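Local coordinates for beta-L-arabinobiosidase (Bacteroides thetaiotaomicron, PDB 5MQR), which probably hydrolyses glycosidic linkages of plant pectin, as a multidomain glycosidase with likely sialidase-type and beta-L-arabinobiosidase activities, at residues A[380-392]-A[397-409]. Residues are numbered along the deposited sequence; the frame is centred on the assembly and turned at random.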
# COMPACT_ATOMS: atom_id res chain seq x y z
N GLY A 380 8.69 -5.65 25.96
CA GLY A 380 8.55 -6.75 25.03
C GLY A 380 7.97 -6.40 23.68
O GLY A 380 7.14 -5.50 23.57
N VAL A 381 8.39 -7.15 22.67
CA VAL A 381 7.89 -6.99 21.31
C VAL A 381 7.26 -8.31 20.88
O VAL A 381 7.95 -9.31 20.73
CB VAL A 381 9.03 -6.65 20.32
CG1 VAL A 381 8.53 -6.63 18.88
CG2 VAL A 381 9.71 -5.33 20.71
N PRO A 382 5.94 -8.33 20.69
CA PRO A 382 5.35 -9.60 20.30
C PRO A 382 5.94 -10.12 18.99
O PRO A 382 6.14 -9.34 18.05
CB PRO A 382 3.87 -9.27 20.16
CG PRO A 382 3.67 -8.17 21.13
CD PRO A 382 4.90 -7.33 20.99
N ALA A 383 6.19 -11.43 18.96
CA ALA A 383 6.93 -12.11 17.88
C ALA A 383 6.32 -11.93 16.50
O ALA A 383 7.05 -11.91 15.54
CB ALA A 383 7.09 -13.61 18.19
N ASP A 384 5.00 -11.80 16.40
CA ASP A 384 4.35 -11.61 15.09
C ASP A 384 4.57 -10.20 14.47
O ASP A 384 4.20 -9.95 13.33
CB ASP A 384 2.85 -11.95 15.18
CG ASP A 384 2.05 -10.98 16.10
OD1 ASP A 384 2.57 -9.92 16.52
OD2 ASP A 384 0.88 -11.29 16.39
N GLY A 385 5.17 -9.28 15.25
CA GLY A 385 5.49 -7.94 14.79
C GLY A 385 4.30 -6.98 14.80
O GLY A 385 4.46 -5.78 14.48
N ASP A 386 3.14 -7.46 15.20
CA ASP A 386 1.92 -6.70 15.05
C ASP A 386 1.65 -5.86 16.31
O ASP A 386 2.38 -5.96 17.32
CB ASP A 386 0.73 -7.64 14.76
CG ASP A 386 0.87 -8.37 13.43
OD1 ASP A 386 1.41 -7.82 12.46
OD2 ASP A 386 0.40 -9.51 13.33
N LEU A 387 0.60 -5.04 16.21
CA LEU A 387 0.18 -4.11 17.26
C LEU A 387 -0.94 -4.73 18.07
O LEU A 387 -2.02 -5.00 17.51
CB LEU A 387 -0.31 -2.80 16.65
CG LEU A 387 -1.03 -1.79 17.55
CD1 LEU A 387 -0.14 -1.34 18.69
CD2 LEU A 387 -1.46 -0.58 16.74
N TRP A 388 -0.70 -4.93 19.37
CA TRP A 388 -1.69 -5.51 20.26
C TRP A 388 -2.03 -4.50 21.31
O TRP A 388 -1.14 -3.93 21.98
CB TRP A 388 -1.13 -6.76 20.91
CG TRP A 388 -0.92 -7.90 20.01
CD1 TRP A 388 0.15 -8.11 19.22
CD2 TRP A 388 -1.76 -9.04 19.85
NE1 TRP A 388 0.02 -9.30 18.54
CE2 TRP A 388 -1.14 -9.89 18.92
CE3 TRP A 388 -2.98 -9.42 20.40
CZ2 TRP A 388 -1.71 -11.11 18.54
CZ3 TRP A 388 -3.53 -10.61 20.02
CH2 TRP A 388 -2.90 -11.44 19.10
N VAL A 389 -3.33 -4.26 21.46
CA VAL A 389 -3.85 -3.26 22.37
C VAL A 389 -4.95 -3.89 23.21
O VAL A 389 -5.88 -4.50 22.67
CB VAL A 389 -4.46 -2.04 21.63
CG1 VAL A 389 -4.91 -0.99 22.63
CG2 VAL A 389 -3.41 -1.40 20.71
N SER A 390 -4.82 -3.71 24.52
CA SER A 390 -5.83 -4.11 25.49
C SER A 390 -6.82 -2.96 25.73
O SER A 390 -6.48 -1.79 25.57
CB SER A 390 -5.16 -4.54 26.80
OG SER A 390 -4.61 -3.45 27.53
N TYR A 391 -8.04 -3.32 26.10
CA TYR A 391 -9.13 -2.38 26.41
C TYR A 391 -10.31 -3.14 27.07
O TYR A 391 -10.37 -4.36 26.99
CB TYR A 391 -9.62 -1.64 25.17
CG TYR A 391 -10.06 -2.52 24.01
CD1 TYR A 391 -9.13 -3.06 23.14
CD2 TYR A 391 -11.42 -2.76 23.76
CE1 TYR A 391 -9.52 -3.85 22.06
CE2 TYR A 391 -11.82 -3.56 22.67
CZ TYR A 391 -10.85 -4.11 21.83
OH TYR A 391 -11.20 -4.90 20.74
N SER A 392 -11.19 -2.42 27.74
CA SER A 392 -12.39 -3.04 28.27
C SER A 392 -13.54 -2.59 27.40
O SER A 392 -13.41 -1.64 26.63
CB SER A 392 -12.61 -2.65 29.74
OG SER A 392 -13.20 -1.36 29.90
N ASP A 397 -16.48 -6.31 30.17
CA ASP A 397 -15.82 -7.39 29.46
C ASP A 397 -14.40 -6.94 29.07
O ASP A 397 -14.21 -5.80 28.67
CB ASP A 397 -16.62 -7.77 28.21
CG ASP A 397 -18.01 -8.26 28.53
OD1 ASP A 397 -18.14 -8.94 29.57
OD2 ASP A 397 -18.98 -7.99 27.76
N MSE A 398 -13.42 -7.85 29.18
CA MSE A 398 -12.02 -7.56 28.83
C MSE A 398 -11.75 -8.09 27.44
O MSE A 398 -12.14 -9.23 27.09
CB MSE A 398 -11.04 -8.12 29.85
CG MSE A 398 -11.32 -7.75 31.30
SE MSE A 398 -11.63 -5.84 31.51
CE MSE A 398 -9.85 -5.23 30.96
N TRP A 399 -11.11 -7.25 26.64
CA TRP A 399 -10.81 -7.54 25.24
C TRP A 399 -9.33 -7.26 24.91
O TRP A 399 -8.63 -6.52 25.62
CB TRP A 399 -11.66 -6.65 24.32
CG TRP A 399 -13.07 -6.99 24.24
CD1 TRP A 399 -14.04 -6.72 25.16
CD2 TRP A 399 -13.73 -7.63 23.15
NE1 TRP A 399 -15.26 -7.14 24.70
CE2 TRP A 399 -15.10 -7.72 23.48
CE3 TRP A 399 -13.29 -8.13 21.92
CZ2 TRP A 399 -16.03 -8.31 22.64
CZ3 TRP A 399 -14.22 -8.74 21.08
CH2 TRP A 399 -15.58 -8.82 21.44
N ILE A 400 -8.90 -7.84 23.79
CA ILE A 400 -7.64 -7.45 23.14
C ILE A 400 -7.90 -7.32 21.62
O ILE A 400 -8.79 -7.96 21.10
CB ILE A 400 -6.49 -8.44 23.50
CG1 ILE A 400 -5.12 -7.75 23.40
CG2 ILE A 400 -6.52 -9.72 22.64
CD1 ILE A 400 -3.96 -8.55 24.01
N SER A 401 -7.14 -6.47 20.95
CA SER A 401 -7.19 -6.41 19.49
C SER A 401 -5.80 -6.54 18.94
O SER A 401 -4.86 -5.95 19.45
CB SER A 401 -7.85 -5.12 18.98
OG SER A 401 -9.27 -5.24 18.94
N ARG A 402 -5.69 -7.36 17.91
CA ARG A 402 -4.47 -7.47 17.13
C ARG A 402 -4.66 -6.67 15.84
O ARG A 402 -5.61 -6.89 15.11
CB ARG A 402 -4.22 -8.92 16.79
CG ARG A 402 -3.00 -9.15 15.93
CD ARG A 402 -3.20 -10.46 15.20
NE ARG A 402 -2.00 -10.92 14.55
CZ ARG A 402 -1.93 -11.95 13.71
NH1 ARG A 402 -3.01 -12.63 13.36
NH2 ARG A 402 -0.74 -12.27 13.19
N ILE A 403 -3.72 -5.78 15.56
CA ILE A 403 -3.73 -4.96 14.36
C ILE A 403 -2.46 -5.28 13.55
O ILE A 403 -1.35 -5.05 14.03
CB ILE A 403 -3.79 -3.47 14.72
CG1 ILE A 403 -5.09 -3.21 15.51
CG2 ILE A 403 -3.71 -2.61 13.48
CD1 ILE A 403 -4.96 -2.13 16.56
N PRO A 404 -2.63 -5.85 12.33
CA PRO A 404 -1.43 -6.20 11.54
C PRO A 404 -0.58 -4.99 11.15
O PRO A 404 -1.12 -3.93 10.88
CB PRO A 404 -2.00 -6.89 10.29
CG PRO A 404 -3.29 -7.47 10.79
CD PRO A 404 -3.84 -6.43 11.73
N VAL A 405 0.74 -5.19 11.20
CA VAL A 405 1.75 -4.19 10.90
C VAL A 405 2.65 -4.78 9.81
O VAL A 405 3.00 -5.98 9.87
CB VAL A 405 2.56 -3.85 12.16
CG1 VAL A 405 3.70 -2.89 11.87
CG2 VAL A 405 1.62 -3.25 13.21
N PRO A 406 2.98 -4.00 8.77
CA PRO A 406 2.52 -2.61 8.57
C PRO A 406 1.01 -2.46 8.43
O PRO A 406 0.35 -3.33 7.88
CB PRO A 406 3.23 -2.17 7.25
CG PRO A 406 3.95 -3.37 6.72
CD PRO A 406 3.88 -4.50 7.70
N VAL A 407 0.48 -1.36 8.95
CA VAL A 407 -0.97 -1.17 9.01
C VAL A 407 -1.48 -0.80 7.62
O VAL A 407 -1.07 0.18 7.08
CB VAL A 407 -1.35 -0.09 10.03
CG1 VAL A 407 -2.89 0.04 10.13
CG2 VAL A 407 -0.73 -0.40 11.41
N GLN A 408 -2.34 -1.63 7.04
CA GLN A 408 -2.88 -1.43 5.69
C GLN A 408 -4.30 -0.88 5.82
O GLN A 408 -5.08 -1.45 6.55
CB GLN A 408 -2.98 -2.76 4.94
CG GLN A 408 -1.92 -3.12 3.93
CD GLN A 408 -2.23 -4.48 3.30
OE1 GLN A 408 -2.04 -5.53 3.94
NE2 GLN A 408 -2.78 -4.47 2.08
N ILE A 409 -4.64 0.18 5.09
CA ILE A 409 -5.99 0.72 5.05
C ILE A 409 -6.86 -0.05 4.04
O ILE A 409 -7.98 -0.46 4.37
CB ILE A 409 -6.04 2.22 4.67
CG1 ILE A 409 -5.05 3.07 5.48
CG2 ILE A 409 -7.46 2.75 4.79
CD1 ILE A 409 -5.09 2.80 6.96
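Trp388 and Arg402 face each other as a non-hydrogen-bonded pair of the antiparallel beta hairpin formed by strands 387-393 and 397-403, a hairpin extended by strand 52-57 from near the N-terminus, consistent with a blade of the N-terminal beta-propeller. The arginine lays its aliphatic stem over one face of the indole, CB sitting 3.5 Å from the centroid of the six-membered ring in a CH-pi contact. The guanidinium reaches past the ring to Asp384 and Asp386 because chi1 (178°) turns CG away from the backbone N and the chain stays extended to NE. Asp386 OD2 takes weak, bent bonds from both NE and NH2 of Arg402, each 3.0 Å long, while Asp384 OD2 adds a longer salt bridge to NE. The other carboxylate oxygen of Asp386, OD1, accepts Val405 N from above its carboxylate plane, tying the loop that follows the second strand to the network. On the opposite face of the hairpin Trp399 CB lies over the Tyr391 ring, and at that ring's edge Tyr391 OH, also bonded to His352 ND1, meets Ser401 OG at 2.7 Å. Asp384 is itself held by an Asx turn, its OD1 receiving Asp386 N, and its OD2 presents the syn lone pair to Trp388 NE1 at 3.1 Å. Replacing Trp388 by the much smaller alanine takes away this indole N-H and the ring under the arginine stem, which would probably leave Asp384 without that bond and Arg402 freer to turn. Further out, Arg402 NH1 is hydrogen-bonded to Tyr114 OH and Ala426 O.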